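Local structure of glutamine--tRNA ligase (Saccharomyces cerevisiae, 3TL4) at residues A53-N57 with L82-V88. The protein attaches glutamine to its cognate tRNA at the expense of ATP, this chain being the appended N-terminal tRNA-binding domain of the enzyme. Numbering follows the deposited sequence.
Sequences ALVHN and LKTSLQV
With CG anti to the carbonyl carbon in both Leu-54 (chi1 -68°) and Asn-57 (chi1 -74°), one turn of helix 49-62 sends an isobutyl fork and an amide to the start of helix 85-98. The two methyls of Leu-54 divide the work: CD1 rests against the backbone oxygens of Leu-82 and Lys-83, 3.4 Å from Leu-82 O. CD2 lies over the Thr-84 to Ser-85 peptide and reaches Val-88 CG2 at 3.9 Å. Ile-77 of helix 70-78 touches both Leu-54 and Val-88, extending this apolar patch. Asn-57, a turn beyond Leu-54, accepts at OD1 from Ser-85 OG over 2.8 Å, the hydroxyl approaching from above the amide plane, 38° out of it. With an alanine at Asn-57, the Ser-85 hydroxyl would probably lose this acceptor and be less fixed in its rotation. The helix start is also fixed from within, since Thr-84, the N-cap, accepts from Gln-87 N through OG1 (3.1 Å), and Gln-87 OE1 accepts from the backbone N-H of Lys-83. This packing within the all-helical tRNA-binding domain thus illustrates how a buried leucine sets its methyls against Val-88 and the backbone leading into a helix, while one hydroxyl-to-amide hydrogen bond joins the segments at their more exposed side.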
loop_
_atom_site.group_PDB
_atom_site.type_symbol
_atom_site.label_atom_id
_atom_site.label_comp_id
_atom_site.label_asym_id
_atom_site.label_seq_id
_atom_site.Cartn_x
_atom_site.Cartn_y
_atom_site.Cartn_z
ATOM N N ALA A 53 4.292 -1.609 11.347
ATOM C CA ALA A 53 3.688 -2.522 10.387
ATOM C C ALA A 53 4.400 -2.449 9.040
ATOM O O ALA A 53 4.634 -3.461 8.396
ATOM C CB ALA A 53 2.201 -2.205 10.217
ATOM N N LEU A 54 4.748 -1.241 8.624
ATOM C CA LEU A 54 5.388 -1.037 7.335
ATOM C C LEU A 54 6.798 -1.617 7.314
ATOM O O LEU A 54 7.216 -2.209 6.314
ATOM C CB LEU A 54 5.404 0.453 6.969
ATOM C CG LEU A 54 4.032 1.055 6.669
ATOM C CD1 LEU A 54 4.115 2.579 6.522
ATOM C CD2 LEU A 54 3.449 0.431 5.421
ATOM N N VAL A 55 7.524 -1.466 8.418
ATOM C CA VAL A 55 8.862 -2.036 8.488
ATOM C C VAL A 55 8.787 -3.567 8.565
ATOM O O VAL A 55 9.625 -4.266 7.991
ATOM C CB VAL A 55 9.721 -1.425 9.617
ATOM C CG1 VAL A 55 9.143 -1.766 10.987
ATOM C CG2 VAL A 55 11.157 -1.916 9.511
ATOM N N HIS A 56 7.758 -4.098 9.219
ATOM C CA HIS A 56 7.553 -5.542 9.179
ATOM C C HIS A 56 7.251 -6.047 7.763
ATOM O O HIS A 56 7.784 -7.070 7.337
ATOM C CB HIS A 56 6.479 -6.003 10.152
ATOM C CG HIS A 56 6.420 -7.490 10.298
ATOM N ND1 HIS A 56 5.251 -8.208 10.187
ATOM C CD2 HIS A 56 7.401 -8.403 10.509
ATOM C CE1 HIS A 56 5.509 -9.493 10.338
ATOM N NE2 HIS A 56 6.808 -9.637 10.536
ATOM N N ASN A 57 6.396 -5.336 7.034
ATOM C CA ASN A 57 6.222 -5.612 5.610
ATOM C C ASN A 57 7.565 -5.697 4.909
ATOM O O ASN A 57 7.836 -6.647 4.179
ATOM C CB ASN A 57 5.436 -4.503 4.915
ATOM C CG ASN A 57 3.955 -4.530 5.234
ATOM O OD1 ASN A 57 3.279 -3.504 5.118
ATOM N ND2 ASN A 57 3.437 -5.700 5.622
ATOM N N LEU A 82 6.755 6.861 2.488
ATOM C CA LEU A 82 6.127 5.598 2.119
ATOM C C LEU A 82 5.075 5.236 3.156
ATOM O O LEU A 82 5.412 4.757 4.242
ATOM C CB LEU A 82 7.181 4.496 2.044
ATOM C CG LEU A 82 8.375 4.773 1.127
ATOM C CD1 LEU A 82 9.383 3.652 1.227
ATOM C CD2 LEU A 82 7.924 4.951 -0.323
ATOM N N LYS A 83 3.805 5.464 2.815
ATOM C CA LYS A 83 2.696 5.324 3.759
ATOM C C LYS A 83 1.953 3.993 3.674
ATOM O O LYS A 83 1.258 3.622 4.615
ATOM C CB LYS A 83 1.673 6.458 3.579
ATOM C CG LYS A 83 2.216 7.862 3.737
ATOM C CD LYS A 83 2.776 8.101 5.138
ATOM C CE LYS A 83 1.673 8.249 6.180
ATOM N NZ LYS A 83 2.195 8.624 7.531
ATOM N N THR A 84 2.064 3.280 2.557
ATOM C CA THR A 84 1.280 2.047 2.395
ATOM C C THR A 84 2.152 0.826 2.104
ATOM O O THR A 84 3.318 0.962 1.716
ATOM C CB THR A 84 0.200 2.188 1.286
ATOM O OG1 THR A 84 0.835 2.412 0.027
ATOM C CG2 THR A 84 -0.722 3.358 1.575
ATOM N N SER A 85 1.579 -0.358 2.310
ATOM C CA SER A 85 2.236 -1.617 1.972
ATOM C C SER A 85 2.571 -1.628 0.501
ATOM O O SER A 85 3.587 -2.190 0.083
ATOM C CB SER A 85 1.314 -2.800 2.252
ATOM O OG SER A 85 1.026 -2.890 3.627
ATOM N N LEU A 86 1.681 -1.018 -0.273
ATOM C CA LEU A 86 1.827 -0.899 -1.714
ATOM C C LEU A 86 3.055 -0.062 -2.087
ATOM O O LEU A 86 3.810 -0.439 -2.973
ATOM C CB LEU A 86 0.557 -0.294 -2.308
ATOM C CG LEU A 86 0.403 -0.414 -3.819
ATOM C CD1 LEU A 86 0.161 -1.861 -4.191
ATOM C CD2 LEU A 86 -0.732 0.464 -4.317
ATOM N N GLN A 87 3.259 1.063 -1.406
ATOM C CA GLN A 87 4.439 1.906 -1.655
ATOM C C GLN A 87 5.706 1.213 -1.199
ATOM O O GLN A 87 6.761 1.352 -1.825
ATOM C CB GLN A 87 4.336 3.251 -0.934
ATOM C CG GLN A 87 3.299 4.206 -1.510
ATOM C CD GLN A 87 3.384 5.576 -0.875
ATOM O OE1 GLN A 87 2.825 5.813 0.190
ATOM N NE2 GLN A 87 4.088 6.486 -1.528
ATOM N N VAL A 88 5.608 0.474 -0.100
ATOM C CA VAL A 88 6.774 -0.234 0.419
ATOM C C VAL A 88 7.180 -1.371 -0.518
ATOM O O VAL A 88 8.366 -1.607 -0.745
ATOM C CB VAL A 88 6.554 -0.756 1.843
ATOM C CG1 VAL A 88 7.776 -1.538 2.317
ATOM C CG2 VAL A 88 6.269 0.407 2.776
#